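PDB 3KK7: putative cell invasion protein with MAC/Perforin domain from Bacteroides thetaiotaomicron VPI-5482, which is of unproven function but carries a membrane-attack complex/perforin (MACPF) domain, consistent with a role in binding or perforating membranes. Local coordinates for residues A[29-34]-A[509-514]; A[56-61]-A[76-81]; A[224-229]-A[289-294]; A[491-496]-A[525-530]. One frame throughout, in Å; residues are numbered along the deposited sequence.

Contact 1 of 4, residues A[29-34]-A[509-514]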
loop_
_atom_site.group_PDB
_atom_site.type_symbol
_atom_site.label_atom_id
_atom_site.label_comp_id
_atom_site.label_asym_id
_atom_site.label_seq_id
_atom_site.Cartn_x
_atom_site.Cartn_y
_atom_site.Cartn_z
ATOM N N SER A 29 11.671 -28.334 -19.862
ATOM C CA SER A 29 10.280 -28.717 -20.080
ATOM C C SER A 29 9.645 -29.570 -18.970
ATOM O O SER A 29 8.414 -29.700 -18.923
ATOM C CB SER A 29 10.144 -29.420 -21.450
ATOM O OG SER A 29 11.204 -30.338 -21.698
ATOM N N SER A 30 10.458 -30.156 -18.089
ATOM C CA SER A 30 9.913 -30.976 -17.002
ATOM C C SER A 30 9.617 -30.145 -15.751
ATOM O O SER A 30 8.992 -30.633 -14.812
ATOM C CB SER A 30 10.833 -32.162 -16.693
ATOM O OG SER A 30 12.134 -31.739 -16.368
ATOM N N LEU A 31 10.052 -28.886 -15.739
ATOM C CA LEU A 31 9.666 -27.952 -14.678
ATOM C C LEU A 31 8.188 -27.630 -14.812
ATOM O O LEU A 31 7.692 -27.516 -15.940
ATOM C CB LEU A 31 10.428 -26.648 -14.818
ATOM C CG LEU A 31 11.938 -26.699 -14.666
ATOM C CD1 LEU A 31 12.504 -25.352 -15.062
ATOM C CD2 LEU A 31 12.308 -27.053 -13.245
ATOM N N PRO A 32 7.479 -27.458 -13.679
ATOM C CA PRO A 32 6.073 -27.041 -13.818
ATOM C C PRO A 32 5.960 -25.585 -14.317
ATOM O O PRO A 32 6.961 -24.874 -14.396
ATOM C CB PRO A 32 5.480 -27.204 -12.407
ATOM C CG PRO A 32 6.623 -27.621 -11.495
ATOM C CD PRO A 32 7.917 -27.525 -12.271
ATOM N N ARG A 33 4.756 -25.187 -14.721
ATOM C CA ARG A 33 4.460 -23.814 -15.109
ATOM C C ARG A 33 3.567 -23.171 -14.061
ATOM O O ARG A 33 2.442 -22.792 -14.365
ATOM C CB ARG A 33 3.748 -23.785 -16.450
ATOM C CG ARG A 33 4.535 -24.461 -17.529
ATOM C CD ARG A 33 4.283 -23.862 -18.897
ATOM N NE ARG A 33 5.523 -23.915 -19.661
ATOM C CZ ARG A 33 6.324 -22.882 -19.917
ATOM N NH1 ARG A 33 6.023 -21.645 -19.528
ATOM N NH2 ARG A 33 7.436 -23.097 -20.613
ATOM N N VAL A 34 4.048 -23.079 -12.826
ATOM C CA VAL A 34 3.234 -22.511 -11.770
ATOM C C VAL A 34 3.967 -21.336 -11.142
ATOM O O VAL A 34 5.029 -21.490 -10.526
ATOM C CB VAL A 34 2.810 -23.566 -10.726
ATOM C CG1 VAL A 34 1.903 -22.942 -9.694
ATOM C CG2 VAL A 34 2.072 -24.697 -11.396
ATOM N N ILE A 509 8.209 -22.278 -5.694
ATOM C CA ILE A 509 8.927 -21.034 -6.017
ATOM C C ILE A 509 10.293 -21.305 -6.639
ATOM O O ILE A 509 10.530 -20.901 -7.771
ATOM C CB ILE A 509 9.049 -20.069 -4.801
ATOM C CG1 ILE A 509 7.657 -19.633 -4.325
ATOM C CG2 ILE A 509 9.873 -18.819 -5.176
ATOM C CD1 ILE A 509 7.644 -18.846 -3.031
ATOM N N PRO A 510 11.203 -21.988 -5.926
ATOM C CA PRO A 510 12.474 -22.305 -6.637
ATOM C C PRO A 510 12.252 -23.017 -7.979
ATOM O O PRO A 510 13.020 -22.811 -8.920
ATOM C CB PRO A 510 13.248 -23.203 -5.654
ATOM C CG PRO A 510 12.276 -23.531 -4.527
ATOM C CD PRO A 510 11.203 -22.459 -4.528
ATOM N N ASP A 511 11.185 -23.815 -8.072
ATOM C CA ASP A 511 10.849 -24.521 -9.324
ATOM C C ASP A 511 10.414 -23.555 -10.444
ATOM O O ASP A 511 10.729 -23.781 -11.619
ATOM C CB ASP A 511 9.821 -25.668 -9.093
ATOM C CG ASP A 511 10.496 -27.022 -8.704
ATOM O OD1 ASP A 511 11.728 -27.150 -8.904
ATOM O OD2 ASP A 511 9.799 -27.953 -8.202
ATOM N N ALA A 512 9.732 -22.472 -10.088
ATOM C CA ALA A 512 9.403 -21.446 -11.065
ATOM C C ALA A 512 10.688 -20.861 -11.673
ATOM O O ALA A 512 10.751 -20.606 -12.876
ATOM C CB ALA A 512 8.576 -20.400 -10.450
ATOM N N TYR A 513 11.739 -20.722 -10.877
ATOM C CA TYR A 513 13.037 -20.250 -11.398
ATOM C C TYR A 513 13.959 -21.367 -11.887
ATOM O O TYR A 513 15.044 -21.107 -12.408
ATOM C CB TYR A 513 13.756 -19.420 -10.339
ATOM C CG TYR A 513 13.045 -18.128 -9.970
ATOM C CD1 TYR A 513 11.983 -18.119 -9.075
ATOM C CD2 TYR A 513 13.464 -16.917 -10.487
ATOM C CE1 TYR A 513 11.354 -16.941 -8.726
ATOM C CE2 TYR A 513 12.845 -15.727 -10.135
ATOM C CZ TYR A 513 11.793 -15.736 -9.262
ATOM O OH TYR A 513 11.192 -14.541 -8.937
ATOM N N GLY A 514 13.525 -22.612 -11.741
ATOM C CA GLY A 514 14.344 -23.777 -12.125
ATOM C C GLY A 514 15.685 -23.765 -11.420
ATOM O O GLY A 514 16.720 -23.912 -12.067
#
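The C-terminal end of helix 508-512, which closes in a Schellman motif at G514, is met by L31 and P32 of the irregular segment 29-34. It illustrates how an extended chain docks on a helix terminus largely by van der Waals contacts, with no polar bond of its own to the helix. L31 has its CG beside its own backbone N (chi1 -63°), a setting that carries both methyls to the turn: CD1 lies 3.8 Å from G514 CA, and CD2 is 4.0 Å from D511 O. P32 follows with its ring CD 4.1 Å from D511 CB, the two side chains running at a slant to each other. Farther along, the backbone takes over, and V34 O rests 3.7 Å from A512 CB. The polar atoms of the helix end are served from nearby: R27 grips P32 O and D511 O through NH2 and A512 O through NH1, so one guanidinium group ties the loop to the helix terminus, while R33 NH1 forms a salt bridge with E374. The helix packs against two other elements of the C-terminal region, with I509 and P510 on Y503 of strand 499-504, and P510 and D511 on L516 of helix 516-521.

Contact 2 of 4, residues A[56-61]-A[76-81]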
loop_
_atom_site.group_PDB
_atom_site.type_symbol
_atom_site.label_atom_id
_atom_site.label_comp_id
_atom_site.label_asym_id
_atom_site.label_seq_id
_atom_site.Cartn_x
_atom_site.Cartn_y
_atom_site.Cartn_z
ATOM N N LEU A 56 -4.883 -2.412 15.567
ATOM C CA LEU A 56 -3.516 -1.976 15.421
ATOM C C LEU A 56 -2.733 -3.008 14.625
ATOM O O LEU A 56 -2.886 -4.191 14.835
ATOM C CB LEU A 56 -2.882 -1.765 16.796
ATOM C CG LEU A 56 -1.752 -0.736 16.846
ATOM C CD1 LEU A 56 -2.242 0.651 16.486
ATOM C CD2 LEU A 56 -1.130 -0.762 18.265
ATOM N N GLY A 57 -1.929 -2.542 13.682
ATOM C CA GLY A 57 -1.118 -3.419 12.837
ATOM C C GLY A 57 -1.877 -4.138 11.734
ATOM O O GLY A 57 -1.314 -5.047 11.084
ATOM N N CYS A 58 -3.148 -3.767 11.548
ATOM C CA CYS A 58 -3.941 -4.279 10.436
ATOM C C CYS A 58 -3.836 -3.396 9.227
ATOM O O CYS A 58 -3.562 -2.204 9.329
ATOM C CB CYS A 58 -5.427 -4.409 10.776
ATOM S SG CYS A 58 -5.704 -5.721 11.942
ATOM N N SER A 59 -4.083 -4.004 8.080
ATOM C CA SER A 59 -4.152 -3.254 6.852
ATOM C C SER A 59 -5.411 -2.378 6.879
ATOM O O SER A 59 -6.397 -2.661 7.589
ATOM C CB SER A 59 -4.192 -4.208 5.676
ATOM O OG SER A 59 -5.358 -5.009 5.780
ATOM N N TYR A 60 -5.354 -1.317 6.091
ATOM C CA TYR A 60 -6.400 -0.350 5.999
ATOM C C TYR A 60 -6.697 -0.080 4.517
ATOM O O TYR A 60 -5.766 0.132 3.722
ATOM C CB TYR A 60 -5.979 0.926 6.728
ATOM C CG TYR A 60 -7.052 1.969 6.701
ATOM C CD1 TYR A 60 -7.146 2.883 5.650
ATOM C CD2 TYR A 60 -8.004 2.023 7.701
ATOM C CE1 TYR A 60 -8.169 3.837 5.611
ATOM C CE2 TYR A 60 -9.013 2.973 7.676
ATOM C CZ TYR A 60 -9.096 3.869 6.630
ATOM O OH TYR A 60 -10.115 4.776 6.639
ATOM N N ALA A 61 -7.985 -0.070 4.158
ATOM C CA ALA A 61 -8.417 0.055 2.748
ATOM C C ALA A 61 -8.887 1.451 2.377
ATOM O O ALA A 61 -9.867 1.957 2.926
ATOM C CB ALA A 61 -9.535 -0.935 2.463
ATOM N N LYS A 76 -8.838 -4.212 7.525
ATOM C CA LYS A 76 -9.071 -5.480 6.835
ATOM C C LYS A 76 -8.453 -6.699 7.510
ATOM O O LYS A 76 -9.158 -7.418 8.203
ATOM C CB LYS A 76 -8.642 -5.368 5.371
ATOM C CG LYS A 76 -9.494 -4.402 4.514
ATOM C CD LYS A 76 -10.944 -4.886 4.246
ATOM C CE LYS A 76 -11.750 -3.774 3.581
ATOM N NZ LYS A 76 -13.173 -3.745 4.020
ATOM N N TYR A 77 -7.163 -6.953 7.309
ATOM C CA TYR A 77 -6.509 -8.114 7.892
ATOM C C TYR A 77 -5.205 -7.770 8.588
ATOM O O TYR A 77 -4.577 -6.729 8.328
ATOM C CB TYR A 77 -6.202 -9.159 6.832
ATOM C CG TYR A 77 -7.375 -9.563 5.990
ATOM C CD1 TYR A 77 -8.310 -10.487 6.454
ATOM C CD2 TYR A 77 -7.542 -9.035 4.703
ATOM C CE1 TYR A 77 -9.373 -10.864 5.669
ATOM C CE2 TYR A 77 -8.609 -9.394 3.914
ATOM C CZ TYR A 77 -9.520 -10.304 4.394
ATOM O OH TYR A 77 -10.585 -10.645 3.594
ATOM N N PRO A 78 -4.776 -8.659 9.473
ATOM C CA PRO A 78 -3.557 -8.325 10.203
ATOM C C PRO A 78 -2.336 -8.385 9.312
ATOM O O PRO A 78 -2.201 -9.323 8.532
ATOM C CB PRO A 78 -3.452 -9.403 11.300
ATOM C CG PRO A 78 -4.647 -10.271 11.194
ATOM C CD PRO A 78 -5.552 -9.751 10.090
ATOM N N VAL A 79 -1.468 -7.381 9.432
ATOM C CA VAL A 79 -0.147 -7.408 8.816
ATOM C C VAL A 79 0.894 -7.750 9.898
ATOM O O VAL A 79 1.714 -8.670 9.730
ATOM C CB VAL A 79 0.165 -6.083 8.148
ATOM C CG1 VAL A 79 1.587 -6.045 7.711
ATOM C CG2 VAL A 79 -0.792 -5.881 6.990
ATOM N N VAL A 80 0.828 -7.043 11.018
ATOM C CA VAL A 80 1.671 -7.383 12.152
ATOM C C VAL A 80 0.963 -8.418 12.999
ATOM O O VAL A 80 -0.224 -8.270 13.291
ATOM C CB VAL A 80 2.021 -6.159 13.020
ATOM C CG1 VAL A 80 3.011 -6.568 14.089
ATOM C CG2 VAL A 80 2.616 -5.034 12.165
ATOM N N ASN A 81 1.680 -9.489 13.354
ATOM C CA ASN A 81 1.197 -10.420 14.384
ATOM C C ASN A 81 1.408 -9.790 15.775
ATOM O O ASN A 81 2.425 -10.046 16.427
ATOM C CB ASN A 81 1.901 -11.774 14.284
ATOM C CG ASN A 81 1.355 -12.804 15.283
ATOM O OD1 ASN A 81 0.675 -12.453 16.225
ATOM N ND2 ASN A 81 1.655 -14.071 15.063
#
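Backbone hydrogen bonds between G57, S59 and the 76-80 backbone dominate this junction, where strand 58-60 meets a chain that turns a corner at Y77. G57 O is gripped twice, by V79 N at 2.9 Å and by V80 N at 2.9 Å, both donors lying in the carbonyl plane. S59 uses both its backbone groups: its N donates to Y77 O at 2.8 Å, and its O accepts from K76 N at 2.9 Å, the latter donor standing well above the carbonyl plane. Between these, C58 and P78 form an antiparallel non-hydrogen-bonded pair whose side chains diverge.

A side-chain bond adds to the backbone set. With chi1 62°, S59 OG sits between its own N and carbonyl carbon, where it accepts from Y77 N at 3.1 Å in a nearly straight bond; the same hydroxyl is bonded to Y208 O of helix 201-208.

The apolar contacts are lighter. C58 SG lies 3.8 Å from P78 CA, V79 CG2 comes up beside S59 CB, and K76, bent at chi2 (-69°), lays its CE 3.8 Å from A61 CB before NZ reaches A73 O.

Because the serine hydroxyl takes the N-H that the corner turns away from regular strand pairing, the Y77 N-H at this bend still has an acceptor, and Y208 is tied to the same point.

Contact 3 of 4, residues A[224-229]-A[289-294]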
loop_
_atom_site.group_PDB
_atom_site.type_symbol
_atom_site.label_atom_id
_atom_site.label_comp_id
_atom_site.label_asym_id
_atom_site.label_seq_id
_atom_site.Cartn_x
_atom_site.Cartn_y
_atom_site.Cartn_z
ATOM N N ALA A 224 -21.779 11.973 8.567
ATOM C CA ALA A 224 -22.852 12.359 7.671
ATOM C C ALA A 224 -22.232 12.936 6.399
ATOM O O ALA A 224 -21.306 13.756 6.479
ATOM C CB ALA A 224 -23.753 13.403 8.343
ATOM N N LEU A 225 -22.744 12.505 5.244
ATOM C CA LEU A 225 -22.355 13.073 3.963
ATOM C C LEU A 225 -23.538 13.845 3.423
ATOM O O LEU A 225 -24.683 13.457 3.649
ATOM C CB LEU A 225 -21.945 11.986 2.975
ATOM C CG LEU A 225 -20.896 11.005 3.488
ATOM C CD1 LEU A 225 -20.776 9.858 2.510
ATOM C CD2 LEU A 225 -19.586 11.730 3.679
ATOM N N PHE A 226 -23.246 14.940 2.725
ATOM C CA PHE A 226 -24.255 15.820 2.166
ATOM C C PHE A 226 -24.050 15.995 0.661
ATOM O O PHE A 226 -22.902 16.059 0.146
ATOM C CB PHE A 226 -24.214 17.212 2.817
ATOM C CG PHE A 226 -24.462 17.213 4.305
ATOM C CD1 PHE A 226 -23.502 16.761 5.187
ATOM C CD2 PHE A 226 -25.623 17.706 4.819
ATOM C CE1 PHE A 226 -23.725 16.784 6.534
ATOM C CE2 PHE A 226 -25.840 17.712 6.165
ATOM C CZ PHE A 226 -24.888 17.260 7.017
ATOM N N TYR A 227 -25.174 16.086 -0.037
ATOM C CA TYR A 227 -25.176 16.356 -1.457
ATOM C C TYR A 227 -26.163 17.473 -1.742
ATOM O O TYR A 227 -27.363 17.287 -1.610
ATOM C CB TYR A 227 -25.513 15.081 -2.228
ATOM C CG TYR A 227 -25.482 15.262 -3.728
ATOM C CD1 TYR A 227 -26.611 15.680 -4.414
ATOM C CD2 TYR A 227 -24.313 14.989 -4.478
ATOM C CE1 TYR A 227 -26.585 15.839 -5.810
ATOM C CE2 TYR A 227 -24.292 15.146 -5.882
ATOM C CZ TYR A 227 -25.434 15.567 -6.526
ATOM O OH TYR A 227 -25.443 15.731 -7.879
ATOM N N GLY A 228 -25.634 18.646 -2.099
ATOM C CA GLY A 228 -26.431 19.850 -2.393
ATOM C C GLY A 228 -26.356 20.371 -3.833
ATOM O O GLY A 228 -25.302 20.316 -4.498
ATOM N N VAL A 229 -27.501 20.872 -4.318
ATOM C CA VAL A 229 -27.544 21.619 -5.573
ATOM C C VAL A 229 -27.724 23.096 -5.206
ATOM O O VAL A 229 -28.801 23.514 -4.754
ATOM C CB VAL A 229 -28.645 21.117 -6.506
ATOM C CG1 VAL A 229 -28.779 22.017 -7.727
ATOM C CG2 VAL A 229 -28.345 19.679 -6.913
ATOM N N SER A 289 -31.457 24.420 -3.767
ATOM C CA SER A 289 -32.688 23.847 -4.340
ATOM C C SER A 289 -32.880 22.424 -3.850
ATOM O O SER A 289 -33.964 21.895 -3.924
ATOM C CB SER A 289 -32.657 23.865 -5.882
ATOM O OG SER A 289 -32.444 25.172 -6.378
ATOM N N ALA A 290 -31.818 21.781 -3.377
ATOM C CA ALA A 290 -31.967 20.493 -2.678
ATOM C C ALA A 290 -30.707 20.269 -1.889
ATOM O O ALA A 290 -29.614 20.587 -2.389
ATOM C CB ALA A 290 -32.179 19.336 -3.665
ATOM N N LEU A 291 -30.842 19.749 -0.669
ATOM C CA LEU A 291 -29.698 19.287 0.130
ATOM C C LEU A 291 -30.099 18.017 0.837
ATOM O O LEU A 291 -30.985 18.037 1.664
ATOM C CB LEU A 291 -29.268 20.315 1.171
ATOM C CG LEU A 291 -28.029 19.921 1.994
ATOM C CD1 LEU A 291 -26.794 19.718 1.117
ATOM C CD2 LEU A 291 -27.786 20.990 3.014
ATOM N N SER A 292 -29.419 16.928 0.512
ATOM C CA SER A 292 -29.738 15.619 1.045
ATOM C C SER A 292 -28.582 15.115 1.863
ATOM O O SER A 292 -27.474 15.625 1.717
ATOM C CB SER A 292 -30.024 14.654 -0.080
ATOM O OG SER A 292 -31.295 14.956 -0.615
ATOM N N TYR A 293 -28.843 14.135 2.736
ATOM C CA TYR A 293 -27.782 13.570 3.603
ATOM C C TYR A 293 -27.945 12.105 3.896
ATOM O O TYR A 293 -29.021 11.560 3.757
ATOM C CB TYR A 293 -27.731 14.295 4.937
ATOM C CG TYR A 293 -28.867 13.963 5.922
ATOM C CD1 TYR A 293 -30.118 14.563 5.804
ATOM C CD2 TYR A 293 -28.658 13.113 7.017
ATOM C CE1 TYR A 293 -31.136 14.306 6.714
ATOM C CE2 TYR A 293 -29.705 12.832 7.940
ATOM C CZ TYR A 293 -30.926 13.440 7.779
ATOM O OH TYR A 293 -31.958 13.195 8.640
ATOM N N SER A 294 -26.860 11.481 4.320
ATOM C CA SER A 294 -26.896 10.125 4.779
ATOM C C SER A 294 -25.957 10.035 5.963
ATOM O O SER A 294 -24.876 10.595 5.929
ATOM C CB SER A 294 -26.464 9.174 3.659
ATOM O OG SER A 294 -26.263 7.846 4.124
#
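F226 and Y293 face each other as an antiparallel non-hydrogen-bonded pair, and their contact is of ring against methylene rather than ring against ring. Y293 CB stands over one face of the F226 ring, offset toward the rim and 4.0 Å from CD2. L291 fills in on the same side of the sheet: its CG lies at the edge of that ring, and its CD1 is 4.0 Å from F226 CB. The same methyl reaches 3.5 Å to G228 CA, since L291 CG is placed anti to the backbone N (chi1 -177°), which turns the branch back across the neighbouring strand.

Beneath these groups the backbones fix the register. L225 N donates to S294 O at 2.9 Å, and S294 N returns to L225 O at 3.0 Å; Y227 and S292 make the next reciprocal pair, with Y227 N to S292 O at 2.9 Å and S292 N to Y227 O at 3.0 Å. CA-H...O contacts, such as Y293 CA to L225 O, lie between them.

Outside the pair, M243 of helix 236-249 covers F226 and L291, whereas helix 133-146 packs on L225, Y227 and S294 from the other face. Y293 OH is bonded to Y316 O and S294 OG to T308 O. Strands 220-230 and 288-298 flank helices 236-249 and 278-285, as in relatives whose helical clusters unfurl into membrane-spanning hairpins; such a change here is only inferred.

Chemically, main-chain bonds hold the two strands together, while helix 236-249 is met at F226 and L291 by apolar contacts, which carry no such directional bonds.

Contact 4 of 4, residues A[491-496]-A[525-530]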
loop_
_atom_site.group_PDB
_atom_site.type_symbol
_atom_site.label_atom_id
_atom_site.label_comp_id
_atom_site.label_asym_id
_atom_site.label_seq_id
_atom_site.Cartn_x
_atom_site.Cartn_y
_atom_site.Cartn_z
ATOM N N TYR A 491 16.470 -17.460 3.210
ATOM C CA TYR A 491 17.302 -16.334 2.815
ATOM C C TYR A 491 18.613 -16.928 2.320
ATOM O O TYR A 491 19.353 -17.565 3.094
ATOM C CB TYR A 491 17.536 -15.375 3.978
ATOM C CG TYR A 491 16.305 -14.685 4.461
ATOM C CD1 TYR A 491 15.862 -13.528 3.846
ATOM C CD2 TYR A 491 15.573 -15.176 5.530
ATOM C CE1 TYR A 491 14.708 -12.862 4.276
ATOM C CE2 TYR A 491 14.415 -14.513 5.968
ATOM C CZ TYR A 491 13.999 -13.359 5.324
ATOM O OH TYR A 491 12.877 -12.682 5.715
ATOM N N ILE A 492 18.838 -16.773 1.012
ATOM C CA ILE A 492 20.057 -17.213 0.343
ATOM C C ILE A 492 20.909 -15.968 0.132
ATOM O O ILE A 492 20.484 -15.023 -0.526
ATOM C CB ILE A 492 19.749 -17.923 -0.978
ATOM C CG1 ILE A 492 18.709 -19.014 -0.712
ATOM C CG2 ILE A 492 21.003 -18.523 -1.567
ATOM C CD1 ILE A 492 18.538 -20.030 -1.838
ATOM N N TYR A 493 22.096 -15.963 0.729
ATOM C CA TYR A 493 22.896 -14.753 0.818
ATOM C C TYR A 493 24.318 -15.007 0.413
ATOM O O TYR A 493 24.850 -16.088 0.641
ATOM C CB TYR A 493 22.861 -14.177 2.242
ATOM C CG TYR A 493 23.532 -15.023 3.305
ATOM C CD1 TYR A 493 22.861 -16.092 3.892
ATOM C CD2 TYR A 493 24.824 -14.722 3.755
ATOM C CE1 TYR A 493 23.452 -16.850 4.888
ATOM C CE2 TYR A 493 25.439 -15.482 4.748
ATOM C CZ TYR A 493 24.750 -16.548 5.308
ATOM O OH TYR A 493 25.352 -17.315 6.279
ATOM N N ASN A 494 24.902 -13.987 -0.210
ATOM C CA ASN A 494 26.295 -13.997 -0.647
ATOM C C ASN A 494 27.112 -13.090 0.275
ATOM O O ASN A 494 27.053 -11.861 0.143
ATOM C CB ASN A 494 26.384 -13.505 -2.087
ATOM C CG ASN A 494 27.780 -13.626 -2.663
ATOM O OD1 ASN A 494 28.771 -13.248 -2.029
ATOM N ND2 ASN A 494 27.862 -14.141 -3.878
ATOM N N PRO A 495 27.889 -13.686 1.198
ATOM C CA PRO A 495 28.581 -12.888 2.188
ATOM C C PRO A 495 29.874 -12.228 1.685
ATOM O O PRO A 495 30.556 -11.594 2.481
ATOM C CB PRO A 495 28.888 -13.907 3.262
ATOM C CG PRO A 495 29.238 -15.111 2.468
ATOM C CD PRO A 495 28.284 -15.095 1.294
ATOM N N THR A 496 30.206 -12.363 0.398
ATOM C CA THR A 496 31.269 -11.566 -0.207
ATOM C C THR A 496 30.707 -10.326 -0.891
ATOM O O THR A 496 31.281 -9.248 -0.766
ATOM C CB THR A 496 32.025 -12.336 -1.259
ATOM O OG1 THR A 496 32.215 -13.684 -0.819
ATOM C CG2 THR A 496 33.370 -11.675 -1.536
ATOM N N LYS A 525 23.987 -21.873 6.571
ATOM C CA LYS A 525 24.713 -21.096 7.568
ATOM C C LYS A 525 23.842 -19.953 8.045
ATOM O O LYS A 525 23.518 -19.035 7.280
ATOM C CB LYS A 525 26.031 -20.548 7.021
ATOM C CG LYS A 525 26.875 -19.814 8.082
ATOM C CD LYS A 525 28.337 -19.659 7.667
ATOM C CE LYS A 525 29.227 -19.296 8.849
ATOM N NZ LYS A 525 30.658 -19.503 8.485
ATOM N N ALA A 526 23.464 -20.019 9.318
ATOM C CA ALA A 526 22.606 -19.017 9.911
ATOM C C ALA A 526 23.367 -17.708 10.043
ATOM O O ALA A 526 24.582 -17.691 10.237
ATOM C CB ALA A 526 22.090 -19.483 11.277
ATOM N N VAL A 527 22.637 -16.620 9.861
ATOM C CA VAL A 527 23.080 -15.289 10.240
ATOM C C VAL A 527 21.833 -14.680 10.863
ATOM O O VAL A 527 20.726 -15.134 10.576
ATOM C CB VAL A 527 23.609 -14.514 9.035
ATOM C CG1 VAL A 527 23.709 -13.046 9.333
ATOM C CG2 VAL A 527 24.980 -15.073 8.644
ATOM N N THR A 528 22.003 -13.727 11.771
ATOM C CA THR A 528 20.862 -13.148 12.471
ATOM C C THR A 528 20.109 -12.244 11.500
ATOM O O THR A 528 20.693 -11.720 10.532
ATOM C CB THR A 528 21.285 -12.315 13.684
ATOM O OG1 THR A 528 22.041 -11.184 13.236
ATOM C CG2 THR A 528 22.097 -13.157 14.673
HETATM N N MSE A 529 18.814 -12.063 11.755
HETATM C CA MSE A 529 18.014 -11.243 10.880
HETATM C C MSE A 529 18.559 -9.828 10.822
HETATM O O MSE A 529 18.589 -9.214 9.751
HETATM C CB MSE A 529 16.545 -11.231 11.311
HETATM C CG MSE A 529 15.803 -12.531 11.034
HETATM SE SE MSE A 529 15.903 -13.169 9.189
HETATM C CE MSE A 529 14.769 -11.854 8.314
ATOM N N THR A 530 19.026 -9.315 11.956
ATOM C CA THR A 530 19.422 -7.913 12.018
ATOM C C THR A 530 20.653 -7.738 11.144
ATOM O O THR A 530 20.735 -6.767 10.408
ATOM C CB THR A 530 19.625 -7.379 13.480
ATOM O OG1 THR A 530 20.815 -7.924 14.034
ATOM C CG2 THR A 530 18.469 -7.742 14.414
#
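Two tyrosines on one strand reach two different points of the 525-530 chain, helped by their different first torsions. Y493 has CG between its backbone N and carbonyl carbon (chi1 67°) and drives its ring toward K525 and V527; Y491 has CG beside the N only (chi1 -65°) and extends toward M529. The Y493 hydroxyl donates to K525 O at 2.7 Å. K525 O lies at the ring edge, in the ring plane, but the donor stands 51° out of the carbonyl plane, so the bond is short without using a carbonyl lone pair. The aliphatic part of K525 lies beside the same hydroxyl, its CG 3.4 Å from Y493 OH, and V527 CG2 approaches obliquely, 3.7 Å from Y493 CZ.

The strand concerned, 489-494, is an inner member of the four-stranded sheet of the D3 region, between 480-484 and 499-504, and segment 525-530 leads into helix 529-535 with T528 as its N-cap. Just past the second tyrosine, N494 OD1 accepts from T496 N at 3.0 Å, an Asx turn.

At the helix start M529, a selenomethionine, makes a Met-aromatic contact. The bend at chi2 brings SE 4.4 Å from the centroid of the Y491 ring at an oblique position, and that at chi3 turns CE to the ring. The two side chains cross at about a right angle, and CE comes 3.4 Å from Y491 CZ. M529 also touches A185 and D186 of helix 177-186 and L351, placing this corner of the D3 region against the MACPF domain.

The four contacts are spread over an elongated molecule. Contacts 2 and 3 both belong to the MACPF domain and reach its large antiparallel sheet, about 33 Å apart between centres. Contacts 1 and 4 lie together in the C-terminal region, their centres about 25 Å and nearest atoms about 7 Å apart: helix 508-512 of contact 1 packs on strand 499-504, which pairs with strand 489-494 of contact 4. Contact 3 is on the opposite side of the chain's centre from both, centres about 57 and 59 Å away. Along the sequence contact 2 closes before contact 3 opens, and contact 1, joining residues 29-34 to 509-514, spans both while crossing contact 4. The N-terminal chain is thereby brought back to the C-terminal region, remote from contact 3.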